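Local coordinates for protein Rab GDP dissociation inhibitor alpha (Naegleria fowleri, PDB 6C87) that probably binds prenylated, GDP-bound Rab GTPases, slows their release of GDP and recycles them between membranes and cytosol, at residues I314-V319 with N357-A362. Residues are numbered along the deposited sequence; the frame is centred on the assembly and turned at random.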
# COMPACT_ATOMS: atom_id res chain seq x y z
N ILE A 314 37.87 -24.95 12.20
CA ILE A 314 37.32 -26.16 12.78
C ILE A 314 37.80 -26.27 14.22
O ILE A 314 39.01 -26.30 14.49
CB ILE A 314 37.70 -27.40 11.97
CG1 ILE A 314 37.18 -27.25 10.54
CG2 ILE A 314 37.16 -28.65 12.67
CD1 ILE A 314 37.55 -28.37 9.60
N LEU A 315 36.86 -26.36 15.15
CA LEU A 315 37.16 -26.44 16.57
C LEU A 315 36.68 -27.77 17.12
O LEU A 315 35.70 -28.35 16.64
CB LEU A 315 36.48 -25.29 17.34
CG LEU A 315 36.64 -23.87 16.77
CD1 LEU A 315 35.92 -22.86 17.64
CD2 LEU A 315 38.12 -23.51 16.67
N SER A 316 37.40 -28.26 18.13
CA SER A 316 37.00 -29.43 18.89
C SER A 316 36.48 -29.05 20.27
O SER A 316 36.54 -29.84 21.22
CB SER A 316 38.17 -30.41 19.00
OG SER A 316 38.31 -31.13 17.80
N HIS A 317 35.96 -27.83 20.39
CA HIS A 317 35.52 -27.29 21.67
C HIS A 317 34.58 -26.13 21.40
O HIS A 317 34.72 -25.46 20.38
CB HIS A 317 36.72 -26.83 22.51
CG HIS A 317 37.50 -25.72 21.89
ND1 HIS A 317 37.12 -24.39 21.98
CD2 HIS A 317 38.63 -25.73 21.14
CE1 HIS A 317 37.98 -23.64 21.32
NE2 HIS A 317 38.91 -24.43 20.80
N PRO A 318 33.64 -25.86 22.30
CA PRO A 318 32.85 -24.64 22.16
C PRO A 318 33.71 -23.42 22.43
O PRO A 318 34.80 -23.49 22.99
CB PRO A 318 31.76 -24.79 23.23
CG PRO A 318 32.44 -25.61 24.29
CD PRO A 318 33.34 -26.57 23.55
N VAL A 319 33.20 -22.26 22.02
CA VAL A 319 33.93 -21.03 22.27
C VAL A 319 33.84 -20.70 23.75
O VAL A 319 32.77 -20.80 24.37
CB VAL A 319 33.37 -19.90 21.39
CG1 VAL A 319 34.16 -18.64 21.60
CG2 VAL A 319 33.39 -20.33 19.91
N ASN A 357 30.22 -35.12 14.85
CA ASN A 357 29.98 -35.03 16.29
C ASN A 357 31.25 -34.60 17.01
O ASN A 357 32.32 -35.20 16.84
CB ASN A 357 29.50 -36.36 16.83
CG ASN A 357 28.04 -36.35 17.19
OD1 ASN A 357 27.53 -35.36 17.72
ND2 ASN A 357 27.36 -37.47 16.95
N GLY A 358 31.13 -33.56 17.83
CA GLY A 358 32.25 -33.00 18.56
C GLY A 358 33.01 -31.93 17.82
O GLY A 358 33.99 -31.40 18.36
N LYS A 359 32.59 -31.58 16.61
CA LYS A 359 33.27 -30.57 15.81
C LYS A 359 32.41 -29.32 15.68
O LYS A 359 31.17 -29.39 15.68
CB LYS A 359 33.65 -31.10 14.42
CG LYS A 359 34.77 -32.15 14.42
CD LYS A 359 36.09 -31.53 14.91
CE LYS A 359 37.33 -32.29 14.42
NZ LYS A 359 37.45 -33.68 14.94
N TYR A 360 33.08 -28.19 15.59
CA TYR A 360 32.44 -26.89 15.49
C TYR A 360 33.07 -26.14 14.32
O TYR A 360 34.28 -26.23 14.09
CB TYR A 360 32.62 -26.07 16.80
CG TYR A 360 32.16 -26.78 18.07
CD1 TYR A 360 32.91 -27.82 18.62
CD2 TYR A 360 31.00 -26.38 18.75
CE1 TYR A 360 32.51 -28.48 19.77
CE2 TYR A 360 30.59 -27.04 19.92
CZ TYR A 360 31.36 -28.08 20.43
OH TYR A 360 31.00 -28.74 21.58
N ILE A 361 32.24 -25.43 13.56
CA ILE A 361 32.68 -24.54 12.50
C ILE A 361 32.49 -23.12 13.00
O ILE A 361 31.36 -22.71 13.30
CB ILE A 361 31.90 -24.75 11.19
CG1 ILE A 361 31.78 -26.23 10.82
CG2 ILE A 361 32.57 -23.96 10.08
CD1 ILE A 361 33.11 -26.93 10.64
N ALA A 362 33.58 -22.39 13.14
CA ALA A 362 33.54 -20.98 13.51
C ALA A 362 34.15 -20.19 12.37
O ALA A 362 35.30 -20.43 11.98
CB ALA A 362 34.27 -20.70 14.83
O HOH W 1 36.97 -33.43 17.58
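Leu315 and Tyr360 form an antiparallel hydrogen-bonded pair at the end of strand 302-315 and the start of strand 360-367, neighbours in the mixed sheet of this GDI-family fold. Two backbone bonds join them. Leu315 N to Tyr360 O is 2.8 Å and nearly straight, at 170°. The return bond, from Tyr360 N to Leu315 O, is more bent, at 147°. Beyond this pair residues 316-318 leave the strand, and the backbone from His317 to Pro318 passes over one face of the Tyr360 ring. CG of Tyr360 lies beside its own backbone N (chi1 -54°), which brings the ring under this turn. His317 O sits 3.5 Å above the ring plane, displaced toward the rim. Pro318 N lies over the same face, and Pro318 CD comes to 3.8 Å from Tyr360 OH. Leu315 O meets the ring differently, in its plane at the edge. Phe350 makes an edge-to-face contact with the same tyrosine. Leu315 and Tyr360 lie on one face of the sheet, where Leu315 CD1 rests on Ala362 CB at 3.9 Å. On the face carrying Ile314 and Ile361, the two isoleucines run alongside each other in the same direction. CG1 of Ile314 meets CD1 of Ile361 at 4.1 Å. The other branch of Ile314, CG2, touches Lys359 CD at 3.8 Å. The lysine chain bends at chi2 and chi4, and its CD and CE pass close to Ser316 OG. Lys359 NZ bonds to Ser73 O, while Ser316 OG bonds to Asp388. One water links the two polar ends: it donates to Ser316 OG and accepts from Lys359 NZ, at 2.7 Å from each atom.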